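Local coordinates for protein beta-galactosidase BgaB (Bifidobacterium adolescentis, PDB 5VYM) that hydrolyses terminal beta-1,4-linked galactose from galactooligosaccharides as a family 42 glycoside hydrolase, this chain being its trimerisation domain, at residues M27-W32 / E127-L132. Numbering follows the deposited sequence.
Sequences MKLNHW and EEFNIL
L29 and I131 bring the two backbones closest, yet their CA atoms remain 10.5 Å apart; the loop leading into helix 31-44 and the segment ending in short strand 131-132 meet through side chains alone. L29 supplies the whole of one side. Its CD1 lies anti to CA (chi2 174°), which carries this methyl to the far end of the side chain, where F129 and I131 meet it from the same general side. L29 CD1 approaches F129 CE2 at 4.4 Å, coming to the ring edge near the ring plane instead of over a face. The same methyl lies 4.4 Å from I131 CD1, an end-to-end methyl contact, the isoleucine's ethyl branch being extended (chi2 180°). F129 and I131, two residues apart, form a joint surface: I131 CG2 stands above the CZ rim of the phenyl ring, on one face and off its centre, 3.5 Å from F129 CZ. L24 and A95 also pack on L29, and L98 on F129.

Beyond this small apolar patch the segments have separate duties. N30 is the N-cap of helix 31-44, its OD1 accepting from the backbone N of H33. I131 and L132 pair in an antiparallel ladder with a strand of the second subunit, while N130 N and E128 O hydrogen-bond to Q163 of that subunit. K28 NZ reaches across the same interface in a salt bridge to D211 of the second subunit. Within the trimerisation domain, the contact thus joins the loop just ahead of helix 31-44 to the loop and short strand that carry the sheet across the subunit interface. Burying only 82 Å² in total, with loose methyl-to-carbon distances and no polar bond between the segments, it implies weak, nondirectional hydrophobic packing, with several polar groups partnered by the second subunit instead.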
ATOM      1  N   MET B  27      16.098  15.750  20.933  1.00 58.63           N
ATOM      2  CA  MET B  27      15.482  17.069  20.965  1.00 54.32           C
ATOM      3  C   MET B  27      15.512  17.750  19.604  1.00 52.14           C
ATOM      4  O   MET B  27      14.799  18.738  19.404  1.00 63.48           O
ATOM      5  CB  MET B  27      16.176  17.952  22.003  1.00 60.70           C
ATOM      6  CG  MET B  27      16.151  17.402  23.423  1.00 62.70           C
ATOM      7  SD  MET B  27      14.494  17.246  24.119  1.00 58.30           S
ATOM      8  CE  MET B  27      14.186  15.492  23.910  1.00 57.67           C
ATOM      9  N   LYS B  28      16.323  17.249  18.668  1.00 45.09           N
ATOM     10  CA  LYS B  28      16.341  17.798  17.318  1.00 52.24           C
ATOM     11  C   LYS B  28      15.043  17.516  16.571  1.00 61.64           C
ATOM     12  O   LYS B  28      14.726  18.227  15.611  1.00 67.92           O
ATOM     13  CB  LYS B  28      17.538  17.235  16.547  1.00 59.31           C
ATOM     14  CG  LYS B  28      17.797  17.891  15.196  1.00 61.78           C
ATOM     15  CD  LYS B  28      18.042  19.384  15.335  1.00 58.69           C
ATOM     16  CE  LYS B  28      18.525  19.988  14.023  1.00 58.94           C
ATOM     17  NZ  LYS B  28      17.553  19.783  12.911  1.00 56.69           N
ATOM     18  N   LEU B  29      14.289  16.501  16.989  1.00 53.36           N
ATOM     19  CA  LEU B  29      12.985  16.219  16.396  1.00 43.03           C
ATOM     20  C   LEU B  29      12.027  17.354  16.730  1.00 47.18           C
ATOM     21  O   LEU B  29      11.582  17.486  17.875  1.00 48.66           O
ATOM     22  CB  LEU B  29      12.454  14.884  16.906  1.00 39.78           C
ATOM     23  CG  LEU B  29      13.245  13.645  16.486  1.00 47.61           C
ATOM     24  CD1 LEU B  29      12.706  12.400  17.175  1.00 47.64           C
ATOM     25  CD2 LEU B  29      13.214  13.485  14.973  1.00 30.53           C
ATOM     26  N   ASN B  30      11.713  18.178  15.734  1.00 47.00           N
ATOM     27  CA  ASN B  30      10.826  19.324  15.914  1.00 41.89           C
ATOM     28  C   ASN B  30       9.962  19.436  14.666  1.00 43.47           C
ATOM     29  O   ASN B  30      10.476  19.723  13.580  1.00 45.31           O
ATOM     30  CB  ASN B  30      11.623  20.607  16.156  1.00 41.82           C
ATOM     31  CG  ASN B  30      10.753  21.759  16.627  1.00 49.97           C
ATOM     32  OD1 ASN B  30       9.693  22.029  16.062  1.00 46.26           O
ATOM     33  ND2 ASN B  30      11.201  22.445  17.673  1.00 57.02           N
ATOM     34  N   HIS B  31       8.655  19.217  14.822  1.00 37.96           N
ATOM     35  CA  HIS B  31       7.773  19.176  13.659  1.00 40.36           C
ATOM     36  C   HIS B  31       7.692  20.536  12.973  1.00 35.98           C
ATOM     37  O   HIS B  31       7.936  20.648  11.765  1.00 31.61           O
ATOM     38  CB  HIS B  31       6.379  18.697  14.064  1.00 37.70           C
ATOM     39  CG  HIS B  31       5.376  18.773  12.957  1.00 39.83           C
ATOM     40  ND1 HIS B  31       5.668  18.402  11.662  1.00 38.22           N
ATOM     41  CD2 HIS B  31       4.086  19.185  12.948  1.00 38.46           C
ATOM     42  CE1 HIS B  31       4.601  18.580  10.904  1.00 39.69           C
ATOM     43  NE2 HIS B  31       3.627  19.054  11.659  1.00 39.71           N
ATOM     44  N   TRP B  32       7.352  21.583  13.729  1.00 33.69           N
ATOM     45  CA  TRP B  32       7.163  22.892  13.111  1.00 38.44           C
ATOM     46  C   TRP B  32       8.467  23.452  12.558  1.00 33.29           C
ATOM     47  O   TRP B  32       8.457  24.128  11.523  1.00 43.29           O
ATOM     48  CB  TRP B  32       6.549  23.877  14.106  1.00 39.32           C
ATOM     49  CG  TRP B  32       6.368  25.237  13.511  1.00 39.52           C
ATOM     50  CD1 TRP B  32       7.053  26.372  13.833  1.00 37.88           C
ATOM     51  CD2 TRP B  32       5.460  25.598  12.464  1.00 39.05           C
ATOM     52  NE1 TRP B  32       6.615  27.421  13.060  1.00 41.44           N
ATOM     53  CE2 TRP B  32       5.639  26.972  12.211  1.00 38.58           C
ATOM     54  CE3 TRP B  32       4.509  24.893  11.720  1.00 47.73           C
ATOM     55  CZ2 TRP B  32       4.902  27.655  11.247  1.00 40.53           C
ATOM     56  CZ3 TRP B  32       3.777  25.573  10.764  1.00 48.37           C
ATOM     57  CH2 TRP B  32       3.979  26.940  10.536  1.00 44.05           C
ATOM     58  N   GLU B 127      13.268  -2.265  10.592  1.00 31.18           N
ATOM     59  CA  GLU B 127      12.710  -3.039  11.695  1.00 42.50           C
ATOM     60  C   GLU B 127      12.153  -2.148  12.796  1.00 47.46           C
ATOM     61  O   GLU B 127      11.144  -2.502  13.418  1.00 50.55           O
ATOM     62  CB  GLU B 127      13.765  -3.987  12.266  1.00 43.17           C
ATOM     63  CG  GLU B 127      14.030  -5.213  11.399  1.00 55.02           C
ATOM     64  CD  GLU B 127      12.764  -5.995  11.080  1.00 69.64           C
ATOM     65  OE1 GLU B 127      12.119  -5.706  10.048  1.00 68.08           O
ATOM     66  OE2 GLU B 127      12.413  -6.900  11.865  1.00 75.37           O
ATOM     67  N   GLU B 128      12.773  -0.997  13.042  1.00 46.97           N
ATOM     68  CA  GLU B 128      12.287  -0.070  14.054  1.00 54.30           C
ATOM     69  C   GLU B 128      12.935   1.287  13.834  1.00 51.23           C
ATOM     70  O   GLU B 128      13.945   1.411  13.134  1.00 44.09           O
ATOM     71  CB  GLU B 128      12.573  -0.578  15.472  1.00 52.38           C
ATOM     72  CG  GLU B 128      14.049  -0.750  15.788  1.00 68.05           C
ATOM     73  CD  GLU B 128      14.287  -1.248  17.199  1.00 84.08           C
ATOM     74  OE1 GLU B 128      13.295  -1.457  17.929  1.00 88.04           O
ATOM     75  OE2 GLU B 128      15.462  -1.433  17.578  1.00 87.92           O
ATOM     76  N   PHE B 129      12.329   2.305  14.440  1.00 46.08           N
ATOM     77  CA  PHE B 129      12.910   3.639  14.441  1.00 46.57           C
ATOM     78  C   PHE B 129      14.248   3.613  15.172  1.00 49.17           C
ATOM     79  O   PHE B 129      14.332   3.179  16.324  1.00 46.90           O
ATOM     80  CB  PHE B 129      11.942   4.620  15.104  1.00 44.31           C
ATOM     81  CG  PHE B 129      12.334   6.063  14.966  1.00 44.56           C
ATOM     82  CD1 PHE B 129      12.528   6.629  13.717  1.00 51.95           C
ATOM     83  CD2 PHE B 129      12.469   6.865  16.088  1.00 42.03           C
ATOM     84  CE1 PHE B 129      12.875   7.963  13.592  1.00 48.05           C
ATOM     85  CE2 PHE B 129      12.813   8.198  15.970  1.00 42.76           C
ATOM     86  CZ  PHE B 129      13.016   8.749  14.720  1.00 47.21           C
ATOM     87  N   ASN B 130      15.302   4.066  14.491  1.00 46.28           N
ATOM     88  CA  ASN B 130      16.663   3.942  15.017  1.00 58.01           C
ATOM     89  C   ASN B 130      17.507   5.061  14.403  1.00 58.85           C
ATOM     90  O   ASN B 130      18.035   4.920  13.298  1.00 58.11           O
ATOM     91  CB  ASN B 130      17.241   2.569  14.711  1.00 65.82           C
ATOM     92  CG  ASN B 130      18.691   2.442  15.121  1.00 72.40           C
ATOM     93  OD1 ASN B 130      19.131   3.059  16.091  1.00 77.95           O
ATOM     94  ND2 ASN B 130      19.447   1.642  14.377  1.00 75.09           N
ATOM     95  N   ILE B 131      17.633   6.162  15.138  1.00 58.40           N
ATOM     96  CA  ILE B 131      18.383   7.325  14.679  1.00 60.59           C
ATOM     97  C   ILE B 131      19.721   7.381  15.398  1.00 64.88           C
ATOM     98  O   ILE B 131      19.851   6.968  16.557  1.00 58.27           O
ATOM     99  CB  ILE B 131      17.589   8.633  14.884  1.00 56.05           C
ATOM    100  CG1 ILE B 131      17.107   8.749  16.331  1.00 51.74           C
ATOM    101  CG2 ILE B 131      16.423   8.706  13.911  1.00 47.95           C
ATOM    102  CD1 ILE B 131      16.324  10.013  16.610  1.00 50.70           C
ATOM    103  N   LEU B 132      20.729   7.900  14.702  1.00 74.06           N
ATOM    104  CA  LEU B 132      22.070   8.044  15.244  1.00 82.40           C
ATOM    105  C   LEU B 132      22.562   9.465  15.008  1.00 88.09           C
ATOM    106  O   LEU B 132      22.049  10.188  14.150  1.00 86.27           O
ATOM    107  CB  LEU B 132      23.047   7.043  14.612  1.00 86.01           C
ATOM    108  CG  LEU B 132      22.762   5.561  14.860  1.00 87.10           C
ATOM    109  CD1 LEU B 132      23.755   4.692  14.105  1.00 85.43           C
ATOM    110  CD2 LEU B 132      22.793   5.251  16.350  1.00 80.02           C
TER